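Local coordinates for probable glutathione reductase (Sinorhizobium meliloti, PDB 4DNA), which probably catalyses the NADPH-dependent reduction of glutathione disulfide to glutathione, working as an FAD-containing homodimer with a redox-active disulfide, at residues Y56-A61 and A186-G191; E171-A176 and V194-I199; G225-C230 and M250-I255; A373-M378 and T389-V394. All blocks are in the same frame, centred on the assembly; numbering follows the deposited sequence.

Interaction 1. Residues Y56-A61 and A186-G191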
loop_
_atom_site.group_PDB
_atom_site.type_symbol
_atom_site.label_atom_id
_atom_site.label_comp_id
_atom_site.label_asym_id
_atom_site.label_seq_id
_atom_site.Cartn_x
_atom_site.Cartn_y
_atom_site.Cartn_z
ATOM N N TYR A 56 1.038 -15.072 -2.866
ATOM C CA TYR A 56 -0.322 -14.798 -3.284
ATOM C C TYR A 56 -1.173 -16.058 -3.166
ATOM O O TYR A 56 -2.263 -16.030 -2.568
ATOM C CB TYR A 56 -0.359 -14.267 -4.719
ATOM C CG TYR A 56 0.114 -12.838 -4.906
ATOM C CD1 TYR A 56 -0.111 -11.871 -3.929
ATOM C CD2 TYR A 56 0.742 -12.444 -6.092
ATOM C CE1 TYR A 56 0.298 -10.565 -4.111
ATOM C CE2 TYR A 56 1.153 -11.133 -6.291
ATOM C CZ TYR A 56 0.930 -10.199 -5.296
ATOM O OH TYR A 56 1.346 -8.895 -5.462
ATOM N N ALA A 57 -0.666 -17.160 -3.724
ATOM C CA ALA A 57 -1.336 -18.450 -3.620
ATOM C C ALA A 57 -1.684 -18.759 -2.187
ATOM O O ALA A 57 -2.763 -19.245 -1.921
ATOM C CB ALA A 57 -0.470 -19.558 -4.174
ATOM N N SER A 58 -0.776 -18.467 -1.264
ATOM C CA SER A 58 -0.991 -18.800 0.132
ATOM C C SER A 58 -1.971 -17.869 0.823
ATOM O O SER A 58 -2.595 -18.272 1.797
ATOM C CB SER A 58 0.329 -18.851 0.901
ATOM O OG SER A 58 1.015 -17.620 0.810
ATOM N N GLN A 59 -2.111 -16.642 0.325
ATOM C CA GLN A 59 -2.984 -15.642 0.955
ATOM C C GLN A 59 -4.481 -15.935 0.792
ATOM O O GLN A 59 -5.291 -15.518 1.609
ATOM C CB GLN A 59 -2.656 -14.227 0.461
ATOM C CG GLN A 59 -1.426 -13.616 1.128
ATOM C CD GLN A 59 -0.766 -12.429 0.387
ATOM O OE1 GLN A 59 -1.125 -12.069 -0.745
ATOM N NE2 GLN A 59 0.221 -11.818 1.043
ATOM N N PHE A 60 -4.856 -16.665 -0.246
ATOM C CA PHE A 60 -6.274 -16.927 -0.472
ATOM C C PHE A 60 -6.916 -17.725 0.653
ATOM O O PHE A 60 -8.121 -17.590 0.903
ATOM C CB PHE A 60 -6.507 -17.637 -1.795
ATOM C CG PHE A 60 -6.172 -16.805 -2.994
ATOM C CD1 PHE A 60 -7.111 -15.916 -3.530
ATOM C CD2 PHE A 60 -4.923 -16.930 -3.620
ATOM C CE1 PHE A 60 -6.809 -15.157 -4.658
ATOM C CE2 PHE A 60 -4.624 -16.176 -4.749
ATOM C CZ PHE A 60 -5.567 -15.285 -5.261
ATOM N N ALA A 61 -6.119 -18.560 1.320
ATOM C CA ALA A 61 -6.610 -19.384 2.426
ATOM C C ALA A 61 -7.308 -18.491 3.449
ATOM O O ALA A 61 -8.443 -18.745 3.859
ATOM C CB ALA A 61 -5.454 -20.129 3.068
ATOM N N ALA A 186 8.105 -20.565 5.211
ATOM C CA ALA A 186 7.300 -21.064 6.312
ATOM C C ALA A 186 5.898 -20.523 6.218
ATOM O O ALA A 186 4.927 -21.252 6.409
ATOM C CB ALA A 186 7.915 -20.688 7.638
ATOM N N ASN A 187 5.784 -19.239 5.914
ATOM C CA ASN A 187 4.468 -18.654 5.712
ATOM C C ASN A 187 3.768 -19.167 4.453
ATOM O O ASN A 187 2.560 -19.411 4.483
ATOM C CB ASN A 187 4.542 -17.136 5.745
ATOM C CG ASN A 187 4.600 -16.612 7.156
ATOM O OD1 ASN A 187 3.573 -16.497 7.821
ATOM N ND2 ASN A 187 5.799 -16.307 7.634
ATOM N N ILE A 188 4.518 -19.342 3.365
ATOM C CA ILE A 188 3.927 -19.855 2.141
ATOM C C ILE A 188 3.355 -21.247 2.431
ATOM O O ILE A 188 2.156 -21.481 2.271
ATOM C CB ILE A 188 4.921 -19.856 0.948
ATOM C CG1 ILE A 188 5.127 -18.431 0.422
ATOM C CG2 ILE A 188 4.399 -20.704 -0.199
ATOM C CD1 ILE A 188 6.437 -18.223 -0.293
ATOM N N PHE A 189 4.199 -22.154 2.905
ATOM C CA PHE A 189 3.755 -23.512 3.164
ATOM C C PHE A 189 2.612 -23.576 4.162
ATOM O O PHE A 189 1.650 -24.308 3.937
ATOM C CB PHE A 189 4.915 -24.427 3.572
ATOM C CG PHE A 189 5.817 -24.782 2.428
ATOM C CD1 PHE A 189 5.289 -25.281 1.236
ATOM C CD2 PHE A 189 7.187 -24.605 2.523
ATOM C CE1 PHE A 189 6.106 -25.600 0.164
ATOM C CE2 PHE A 189 8.013 -24.930 1.459
ATOM C CZ PHE A 189 7.473 -25.424 0.274
ATOM N N HIS A 190 2.703 -22.806 5.244
ATOM C CA HIS A 190 1.638 -22.816 6.246
ATOM C C HIS A 190 0.328 -22.436 5.641
ATOM O O HIS A 190 -0.657 -23.143 5.812
ATOM C CB HIS A 190 1.927 -21.912 7.439
ATOM C CG HIS A 190 0.814 -21.911 8.460
ATOM N ND1 HIS A 190 0.741 -22.821 9.455
ATOM C CD2 HIS A 190 -0.310 -21.095 8.592
ATOM C CE1 HIS A 190 -0.358 -22.594 10.191
ATOM N NE2 HIS A 190 -1.002 -21.539 9.664
ATOM N N GLY A 191 0.323 -21.311 4.925
ATOM C CA GLY A 191 -0.849 -20.820 4.211
ATOM C C GLY A 191 -1.473 -21.901 3.355
ATOM O O GLY A 191 -2.700 -21.977 3.234
#

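Interaction 2. Residues E171-A176 and V194-I199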
loop_
_atom_site.group_PDB
_atom_site.type_symbol
_atom_site.label_atom_id
_atom_site.label_comp_id
_atom_site.label_asym_id
_atom_site.label_seq_id
_atom_site.Cartn_x
_atom_site.Cartn_y
_atom_site.Cartn_z
ATOM N N GLU A 171 3.085 -32.850 3.487
ATOM C CA GLU A 171 2.036 -32.721 4.473
ATOM C C GLU A 171 2.655 -32.084 5.722
ATOM O O GLU A 171 1.960 -31.425 6.503
ATOM C CB GLU A 171 1.382 -34.091 4.724
ATOM C CG GLU A 171 0.956 -34.388 6.164
ATOM C CD GLU A 171 0.770 -35.884 6.450
ATOM O OE1 GLU A 171 1.480 -36.734 5.841
ATOM O OE2 GLU A 171 -0.094 -36.207 7.299
ATOM N N SER A 172 3.969 -32.258 5.885
ATOM C CA SER A 172 4.730 -31.549 6.914
ATOM C C SER A 172 6.087 -31.087 6.377
ATOM O O SER A 172 6.702 -31.784 5.562
ATOM C CB SER A 172 4.897 -32.397 8.184
ATOM O OG SER A 172 5.409 -33.680 7.882
ATOM N N ILE A 173 6.521 -29.898 6.819
ATOM C CA ILE A 173 7.866 -29.369 6.537
ATOM C C ILE A 173 8.560 -28.823 7.798
ATOM O O ILE A 173 7.914 -28.274 8.698
ATOM C CB ILE A 173 7.870 -28.283 5.429
ATOM C CG1 ILE A 173 9.268 -28.155 4.813
ATOM C CG2 ILE A 173 7.395 -26.927 5.955
ATOM C CD1 ILE A 173 9.266 -27.572 3.417
ATOM N N LEU A 174 9.879 -28.976 7.848
ATOM C CA LEU A 174 10.679 -28.353 8.881
ATOM C C LEU A 174 11.737 -27.492 8.229
ATOM O O LEU A 174 12.569 -28.005 7.483
ATOM C CB LEU A 174 11.339 -29.401 9.790
ATOM C CG LEU A 174 12.363 -28.852 10.787
ATOM C CD1 LEU A 174 11.668 -28.173 11.945
ATOM C CD2 LEU A 174 13.301 -29.928 11.293
ATOM N N ILE A 175 11.709 -26.197 8.539
ATOM C CA ILE A 175 12.637 -25.233 7.964
ATOM C C ILE A 175 13.631 -24.651 8.961
ATOM O O ILE A 175 13.269 -23.850 9.816
ATOM C CB ILE A 175 11.905 -24.053 7.316
ATOM C CG1 ILE A 175 10.976 -24.546 6.219
ATOM C CG2 ILE A 175 12.917 -23.069 6.758
ATOM C CD1 ILE A 175 9.805 -23.626 5.961
ATOM N N ALA A 176 14.893 -25.040 8.812
ATOM C CA ALA A 176 16.000 -24.401 9.509
ATOM C C ALA A 176 16.379 -23.075 8.831
ATOM O O ALA A 176 16.456 -22.990 7.594
ATOM C CB ALA A 176 17.191 -25.339 9.541
ATOM N N VAL A 194 0.405 -26.970 4.877
ATOM C CA VAL A 194 1.515 -27.797 5.315
ATOM C C VAL A 194 1.689 -27.559 6.797
ATOM O O VAL A 194 1.749 -26.408 7.225
ATOM C CB VAL A 194 2.828 -27.421 4.602
ATOM C CG1 VAL A 194 3.975 -28.290 5.087
ATOM C CG2 VAL A 194 2.680 -27.542 3.096
ATOM N N LYS A 195 1.749 -28.634 7.583
ATOM C CA LYS A 195 2.142 -28.532 8.988
ATOM C C LYS A 195 3.574 -27.998 9.030
ATOM O O LYS A 195 4.511 -28.706 8.663
ATOM C CB LYS A 195 2.035 -29.902 9.661
ATOM C CG LYS A 195 2.694 -30.015 11.029
ATOM C CD LYS A 195 1.750 -29.628 12.158
ATOM C CE LYS A 195 2.380 -29.879 13.527
ATOM N NZ LYS A 195 3.282 -28.762 13.933
ATOM N N THR A 196 3.734 -26.742 9.445
ATOM C CA THR A 196 5.022 -26.033 9.311
ATOM C C THR A 196 5.784 -25.857 10.627
ATOM O O THR A 196 5.218 -25.399 11.607
ATOM C CB THR A 196 4.830 -24.647 8.648
ATOM O OG1 THR A 196 4.409 -24.815 7.292
ATOM C CG2 THR A 196 6.123 -23.842 8.654
ATOM N N THR A 197 7.069 -26.208 10.640
ATOM C CA THR A 197 7.934 -25.927 11.799
ATOM C C THR A 197 9.196 -25.182 11.369
ATOM O O THR A 197 9.834 -25.545 10.382
ATOM C CB THR A 197 8.346 -27.213 12.547
ATOM O OG1 THR A 197 7.223 -28.094 12.652
ATOM C CG2 THR A 197 8.871 -26.895 13.929
ATOM N N LEU A 198 9.552 -24.144 12.116
ATOM C CA LEU A 198 10.746 -23.339 11.820
ATOM C C LEU A 198 11.756 -23.414 12.965
ATOM O O LEU A 198 11.388 -23.245 14.137
ATOM C CB LEU A 198 10.341 -21.883 11.546
ATOM C CG LEU A 198 11.382 -20.792 11.303
ATOM C CD1 LEU A 198 12.007 -20.856 9.916
ATOM C CD2 LEU A 198 10.688 -19.463 11.478
ATOM N N ILE A 199 13.019 -23.681 12.628
ATOM C CA ILE A 199 14.073 -23.772 13.643
ATOM C C ILE A 199 15.292 -22.909 13.303
ATOM O O ILE A 199 15.698 -22.785 12.142
ATOM C CB ILE A 199 14.459 -25.234 13.947
ATOM C CG1 ILE A 199 15.370 -25.315 15.180
ATOM C CG2 ILE A 199 15.060 -25.907 12.721
ATOM C CD1 ILE A 199 15.834 -26.716 15.544
#

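Interaction 3. Residues G225-C230 and M250-I255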
loop_
_atom_site.group_PDB
_atom_site.type_symbol
_atom_site.label_atom_id
_atom_site.label_comp_id
_atom_site.label_asym_id
_atom_site.label_seq_id
_atom_site.Cartn_x
_atom_site.Cartn_y
_atom_site.Cartn_z
ATOM N N GLY A 225 -0.388 -21.090 14.336
ATOM C CA GLY A 225 -0.103 -22.515 14.219
ATOM C C GLY A 225 1.239 -22.847 13.602
ATOM O O GLY A 225 1.416 -23.915 13.023
ATOM N N ILE A 226 2.199 -21.940 13.707
ATOM C CA ILE A 226 3.553 -22.274 13.282
ATOM C C ILE A 226 4.432 -22.498 14.514
ATOM O O ILE A 226 4.508 -21.650 15.407
ATOM C CB ILE A 226 4.141 -21.236 12.292
ATOM C CG1 ILE A 226 3.195 -21.076 11.088
ATOM C CG2 ILE A 226 5.539 -21.656 11.852
ATOM C CD1 ILE A 226 3.616 -20.063 10.043
ATOM N N ARG A 227 5.056 -23.665 14.576
ATOM C CA ARG A 227 5.939 -23.970 15.672
ATOM C C ARG A 227 7.274 -23.311 15.372
ATOM O O ARG A 227 7.873 -23.560 14.320
ATOM C CB ARG A 227 6.094 -25.480 15.831
ATOM C CG ARG A 227 6.446 -25.906 17.241
ATOM C CD ARG A 227 7.133 -27.259 17.250
ATOM N NE ARG A 227 7.599 -27.617 18.591
ATOM C CZ ARG A 227 8.141 -28.792 18.925
ATOM N NH1 ARG A 227 8.299 -29.754 18.013
ATOM N NH2 ARG A 227 8.534 -29.009 20.180
ATOM N N ILE A 228 7.724 -22.436 16.266
ATOM C CA ILE A 228 9.047 -21.845 16.120
ATOM C C ILE A 228 9.921 -22.336 17.250
ATOM O O ILE A 228 9.497 -22.372 18.394
ATOM C CB ILE A 228 9.036 -20.302 16.091
ATOM C CG1 ILE A 228 7.972 -19.784 15.118
ATOM C CG2 ILE A 228 10.415 -19.750 15.725
ATOM C CD1 ILE A 228 7.791 -18.281 15.187
ATOM N N LEU A 229 11.135 -22.730 16.897
ATOM C CA LEU A 229 12.100 -23.237 17.835
ATOM C C LEU A 229 13.379 -22.411 17.752
ATOM O O LEU A 229 14.144 -22.502 16.786
ATOM C CB LEU A 229 12.363 -24.720 17.568
ATOM C CG LEU A 229 11.108 -25.594 17.699
ATOM C CD1 LEU A 229 11.361 -27.042 17.311
ATOM C CD2 LEU A 229 10.521 -25.503 19.103
ATOM N N CYS A 230 13.590 -21.590 18.772
ATOM C CA CYS A 230 14.747 -20.718 18.840
ATOM C C CYS A 230 15.939 -21.365 19.566
ATOM O O CYS A 230 15.783 -22.373 20.259
ATOM C CB CYS A 230 14.343 -19.380 19.475
ATOM S SG CYS A 230 13.749 -18.180 18.257
HETATM N N MSE A 250 19.371 -30.719 19.206
HETATM C CA MSE A 250 20.009 -30.651 20.527
HETATM C C MSE A 250 18.937 -30.643 21.581
HETATM O O MSE A 250 18.958 -31.449 22.525
HETATM C CB MSE A 250 20.777 -29.346 20.715
HETATM C CG MSE A 250 22.224 -29.355 20.228
HETATM SE SE MSE A 250 23.163 -27.832 21.076
HETATM C CE MSE A 250 23.714 -26.747 19.511
ATOM N N LYS A 251 17.966 -29.752 21.389
ATOM C CA LYS A 251 17.028 -29.382 22.438
ATOM C C LYS A 251 15.604 -29.956 22.334
ATOM O O LYS A 251 14.987 -30.254 23.353
ATOM C CB LYS A 251 17.001 -27.863 22.576
ATOM C CG LYS A 251 18.376 -27.272 22.852
ATOM C CD LYS A 251 18.297 -25.840 23.348
ATOM C CE LYS A 251 19.691 -25.277 23.566
ATOM N NZ LYS A 251 19.643 -23.839 23.942
ATOM N N HIS A 252 15.083 -30.127 21.125
ATOM C CA HIS A 252 13.697 -30.576 20.983
ATOM C C HIS A 252 13.559 -31.972 20.438
ATOM O O HIS A 252 12.607 -32.262 19.708
ATOM C CB HIS A 252 12.902 -29.580 20.147
ATOM C CG HIS A 252 13.034 -28.137 20.612
ATOM N ND1 HIS A 252 14.016 -27.318 20.176
ATOM C CD2 HIS A 252 12.259 -27.382 21.494
ATOM C CE1 HIS A 252 13.880 -26.109 20.751
ATOM N NE2 HIS A 252 12.805 -26.149 21.557
ATOM N N GLY A 253 14.496 -32.856 20.807
ATOM C CA GLY A 253 14.486 -34.271 20.380
ATOM C C GLY A 253 14.506 -34.457 18.867
ATOM O O GLY A 253 15.125 -33.666 18.136
ATOM N N GLU A 254 13.812 -35.488 18.383
ATOM C CA GLU A 254 13.760 -35.754 16.941
ATOM C C GLU A 254 12.405 -35.457 16.296
ATOM O O GLU A 254 11.369 -35.936 16.754
ATOM C CB GLU A 254 14.243 -37.177 16.613
ATOM C CG GLU A 254 13.547 -38.318 17.350
ATOM C CD GLU A 254 14.316 -39.622 17.258
ATOM O OE1 GLU A 254 15.430 -39.623 16.697
ATOM O OE2 GLU A 254 13.813 -40.651 17.758
ATOM N N ILE A 255 12.436 -34.664 15.227
ATOM C CA ILE A 255 11.219 -34.213 14.558
ATOM C C ILE A 255 11.110 -34.869 13.193
ATOM O O ILE A 255 12.058 -34.821 12.387
ATOM C CB ILE A 255 11.171 -32.673 14.357
ATOM C CG1 ILE A 255 12.029 -31.946 15.391
ATOM C CG2 ILE A 255 9.733 -32.170 14.392
ATOM C CD1 ILE A 255 11.788 -30.453 15.453
#

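Interaction 4. Residues A373-M378 and T389-V394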
loop_
_atom_site.group_PDB
_atom_site.type_symbol
_atom_site.label_atom_id
_atom_site.label_comp_id
_atom_site.label_asym_id
_atom_site.label_seq_id
_atom_site.Cartn_x
_atom_site.Cartn_y
_atom_site.Cartn_z
ATOM N N ALA A 373 2.669 2.593 16.910
ATOM C CA ALA A 373 1.238 2.460 16.698
ATOM C C ALA A 373 0.889 0.991 16.628
ATOM O O ALA A 373 1.495 0.249 15.859
ATOM C CB ALA A 373 0.839 3.150 15.406
ATOM N N GLU A 374 -0.070 0.563 17.437
ATOM C CA GLU A 374 -0.486 -0.825 17.412
ATOM C C GLU A 374 -1.996 -0.921 17.326
ATOM O O GLU A 374 -2.697 -0.365 18.171
ATOM C CB GLU A 374 0.014 -1.552 18.645
ATOM C CG GLU A 374 0.242 -3.040 18.417
ATOM C CD GLU A 374 0.623 -3.765 19.700
ATOM O OE1 GLU A 374 -0.064 -3.525 20.727
ATOM O OE2 GLU A 374 1.603 -4.561 19.672
ATOM N N PHE A 375 -2.497 -1.625 16.315
ATOM C CA PHE A 375 -3.928 -1.611 16.061
ATOM C C PHE A 375 -4.483 -2.747 15.200
ATOM O O PHE A 375 -3.769 -3.365 14.396
ATOM C CB PHE A 375 -4.355 -0.250 15.493
ATOM C CG PHE A 375 -3.795 0.050 14.136
ATOM C CD1 PHE A 375 -2.539 0.621 13.995
ATOM C CD2 PHE A 375 -4.537 -0.209 12.990
ATOM C CE1 PHE A 375 -2.030 0.919 12.733
ATOM C CE2 PHE A 375 -4.034 0.084 11.734
ATOM C CZ PHE A 375 -2.783 0.651 11.603
ATOM N N ARG A 376 -5.782 -2.983 15.393
ATOM C CA ARG A 376 -6.563 -3.997 14.709
ATOM C C ARG A 376 -6.946 -3.406 13.371
ATOM O O ARG A 376 -7.658 -2.408 13.337
ATOM C CB ARG A 376 -7.815 -4.295 15.547
ATOM C CG ARG A 376 -8.501 -5.632 15.305
ATOM C CD ARG A 376 -9.170 -6.130 16.578
ATOM N NE ARG A 376 -10.438 -6.822 16.320
ATOM C CZ ARG A 376 -10.573 -8.129 16.065
ATOM N NH1 ARG A 376 -9.513 -8.934 16.013
ATOM N NH2 ARG A 376 -11.782 -8.640 15.847
ATOM N N PRO A 377 -6.456 -3.999 12.258
ATOM C CA PRO A 377 -6.788 -3.489 10.917
ATOM C C PRO A 377 -8.302 -3.406 10.753
ATOM O O PRO A 377 -9.022 -4.218 11.341
ATOM C CB PRO A 377 -6.220 -4.557 9.971
ATOM C CG PRO A 377 -5.186 -5.270 10.757
ATOM C CD PRO A 377 -5.637 -5.227 12.189
HETATM N N MSE A 378 -8.779 -2.446 9.964
HETATM C CA MSE A 378 -10.216 -2.224 9.802
HETATM C C MSE A 378 -10.963 -3.488 9.455
HETATM O O MSE A 378 -12.000 -3.769 10.027
HETATM C CB MSE A 378 -10.524 -1.170 8.744
HETATM C CG MSE A 378 -11.765 -0.460 9.284
HETATM SE SE MSE A 378 -12.740 0.554 7.905
HETATM C CE MSE A 378 -12.486 2.313 8.768
ATOM N N THR A 389 -1.647 -4.521 13.581
ATOM C CA THR A 389 -0.692 -3.784 12.785
ATOM C C THR A 389 0.235 -3.012 13.717
ATOM O O THR A 389 -0.227 -2.279 14.595
ATOM C CB THR A 389 -1.383 -2.872 11.745
ATOM O OG1 THR A 389 -2.116 -3.687 10.828
ATOM C CG2 THR A 389 -0.365 -2.051 10.966
ATOM N N ILE A 390 1.541 -3.217 13.545
ATOM C CA ILE A 390 2.522 -2.390 14.224
ATOM C C ILE A 390 3.146 -1.431 13.222
ATOM O O ILE A 390 3.566 -1.845 12.144
ATOM C CB ILE A 390 3.558 -3.224 14.993
ATOM C CG1 ILE A 390 2.876 -3.962 16.144
ATOM C CG2 ILE A 390 4.623 -2.329 15.598
ATOM C CD1 ILE A 390 3.512 -5.292 16.488
HETATM N N MSE A 391 3.151 -0.146 13.576
HETATM C CA MSE A 391 3.690 0.923 12.730
HETATM C C MSE A 391 4.581 1.797 13.557
HETATM O O MSE A 391 4.102 2.501 14.446
HETATM C CB MSE A 391 2.542 1.775 12.231
HETATM C CG MSE A 391 1.941 1.075 11.027
HETATM SE SE MSE A 391 0.784 2.313 10.023
HETATM C CE MSE A 391 0.438 1.192 8.441
ATOM N N LYS A 392 5.884 1.768 13.288
ATOM C CA LYS A 392 6.822 2.383 14.209
ATOM C C LYS A 392 7.785 3.326 13.528
ATOM O O LYS A 392 8.487 2.936 12.612
ATOM C CB LYS A 392 7.558 1.306 15.011
ATOM C CG LYS A 392 8.847 1.748 15.680
ATOM C CD LYS A 392 8.962 1.155 17.078
ATOM C CE LYS A 392 10.394 1.127 17.591
ATOM N NZ LYS A 392 11.044 -0.195 17.443
ATOM N N LEU A 393 7.801 4.568 14.000
ATOM C CA LEU A 393 8.695 5.603 13.502
ATOM C C LEU A 393 9.788 5.914 14.501
ATOM O O LEU A 393 9.503 6.058 15.701
ATOM C CB LEU A 393 7.916 6.882 13.224
ATOM C CG LEU A 393 7.088 6.874 11.939
ATOM C CD1 LEU A 393 6.187 8.094 11.844
ATOM C CD2 LEU A 393 8.022 6.812 10.761
ATOM N N VAL A 394 11.030 6.029 14.014
ATOM C CA VAL A 394 12.176 6.364 14.878
ATOM C C VAL A 394 12.788 7.712 14.455
ATOM O O VAL A 394 13.095 7.915 13.269
ATOM C CB VAL A 394 13.241 5.251 14.884
ATOM C CG1 VAL A 394 14.329 5.571 15.891
ATOM C CG2 VAL A 394 12.617 3.898 15.195
#

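Interaction 1. Residues Y56-A61 and A186-G191
Ser58 and Gly191 bring two helices together: their CA atoms lie 4.6 Å apart, and the short axes of 56-61 and 186-191 approach to 8.1 Å with their N-to-C directions 46° apart. So near an approach is consistent with glycine at 191, since a CB there would point at the facing helix, very close to Ser58 CB. With only hydrogens there, Gly191 CA can settle 3.9 Å from Ser58 O. Ser58 CB rests on the backbone of the other helix, 3.5 Å from Ile188 O. Its hydroxyl is placed between the backbone N and the carbonyl carbon (chi1 58°), which folds it back on its own helix. There Ser58 OG is hydrogen-bonded to the carbonyl oxygens of Tyr54 and Val55, and also to Gln348 OE1, while it passes Ile188 CG1 at 4.2 Å. One turn further on, Ala61 presents its CB to Gly191 O at 3.3 Å. No hydrogen bond crosses, and just 158 Å² is buried in all; the contact is small-residue helix packing.

Helix 48-66 also faces the second subunit, where Tyr56, Ala57 and Phe60 pack on Phe70 of that chain. It starts at Cys48, disulfide-bonded to Cys43 and probably redox-active, carries the FAD-binding Lys51 close to Ile188, and touches the end of helix 180-191, which also packs on strands 172-176 and 195-199 and on helix 211-223.

Interaction 2. Residues E171-A176 and V194-I199
Thr196 and Ile173 sit side by side on neighbouring parallel strands of a Rossmann-type beta-alpha-beta unit, joined in sequence by helix 180-191. The strand directions differ by 17°, and five backbone bonds run between them. Ile173 uses both polar backbone atoms here: its N donates to Lys195 O at 3.0 Å, and its O accepts from Thr197 N, also at 3.0 Å. Ile175 repeats this, N to Thr197 O at 2.7 Å in a nearly straight bond (172°) and O from Ile199 N; Lys195 N to Glu171 O completes the set. Ser172, Leu174 and Ala176 turn their backbone groups the other way, to strand 259-262. Polar ends are met beyond the pair: Glu171 OE1 forms a salt bridge with Arg244, and Ser172 OG bonds to Asp258 N. Leu174 CD1 leans over Thr197 CB at 3.5 Å.

The hydroxyl of Thr196 donates within its own strand, OG1 to Val194 O at 3.1 Å, reaching it from well above the carbonyl plane. A valine in its place would probably leave Val194 O without this hydroxyl donor. On the same face, Thr196 OG1 also rests 3.9 Å from Ile173 CG2.

Interaction 3. Residues G225-C230 and M250-I255
Leu229 and His252 slide past one another in opposite directions, and Leu229, traced outward, reveals how the contact is built. Its CB lies 3.8 Å from His252 CE1, at the start of the overlap. CG, anti to the carbonyl carbon (chi1 -60°), keeps the branch beside the ring, 4.2 Å from both CE1 and ND1 of His252. Both methyls then reach the imidazole. CD2 sits over one face of it in a CH-pi contact, 3.6 Å from the ring centroid and 19° off its normal, displaced toward the rim so that His252 NE2 is its nearest atom at 3.4 Å. CD1 touches His252 CG at 3.9 Å, meets Ile255 CD1 tip to tip at 3.9 Å and, within its own strand, lies over the centre of one face of the Arg227 guanidinium. That extended arginine draws its NH2 to 4.3 Å from His252 CD2, bordering the cluster without a hydrogen bond.

His252 ND1 is hydrogen-bonded to Asp232 OD2, which limits rotation of the ring. With an alanine in place of His252, the CD2 methyl of Leu229 is likely to lose the ring it lies on, and Asp232 OD2 its imidazole partner.

His252 lies in the turn leading to strand 254-257, last of a three-stranded antiparallel meander. Such a meander, packed on the face of the parallel sheet opposite helix 211-223, is a familiar feature of the nucleotide-binding domain in this disulfide oxidoreductase family.

Interaction 4. Residues A373-M378 and T389-V394
Ala373 pairs with Met391 in the first of two hydrogen-bonded antiparallel pairs between these segments, the strands 171° apart in direction. Ala373 N donates to Met391 O at 2.9 Å, and Ala373 O accepts from Met391 N at 2.8 Å, in the carbonyl plane. On the face shared with Phe375, Ala373 CB packs 3.9 Å from Met391 CB.

Glu374 follows as a non-hydrogen-bonded pair with Ile390, on the opposite face. The two side chains run alongside each other, Glu374 CG being 3.6 Å from Ile390 CG1, and the carboxylate goes on to a salt bridge, OE2 to Arg372 NH2.

Phe375 closes the second hydrogen-bonded pair, with Phe375 N to Thr389 O and Thr389 N to Phe375 O, the latter almost straight at 178°. Its CG stands between the backbone N and the carbonyl carbon (chi1 66°), which brings the ring alongside Thr389. One face therefore receives Thr389 CB in a CH-pi contact, 3.9 Å from the centroid, and Thr389 CG2 touches Phe375 CZ at 3.7 Å. The selenium of selenomethionine Met391 approaches the ring in its plane, at the edge, 4.1 Å from Phe375 CE1: a Met-aromatic contact.

Beyond the strand, Pro377 crosses Thr389, Pro377 CG lying 3.5 Å from Thr389 OG1. Past Pro377 the chain reaches the dimer interface, where Met378 packs on Val49 of the second subunit.

In the dimerisation domain's antiparallel sheet, strand 389-396 runs between 367-375 and 402-408, while 367-375 has 454-457 on its other flank.

Interactions 1, 2 and 3 form one connected region around the nucleotide-binding unit, whereas interaction 4 stands apart in the dimerisation domain, its nearest atoms about 13 Å from interaction 1. Interaction 2 is the buried sheet core, held by regular backbone bonds. Interaction 1 is also buried but has no hydrogen bond across it; it joins the helix between those strands to a neighbouring helix, and Phe189 O meets Val194 N at their junction. Interaction 3 lies at the surface: strand 227-229 pairs with strand 195-199 through Leu198, while mainly side chains, without a hydrogen bond, join its two segments. Interaction 4 is partly buried and, like interaction 2, backbone-bonded, but antiparallel and with an aromatic centre.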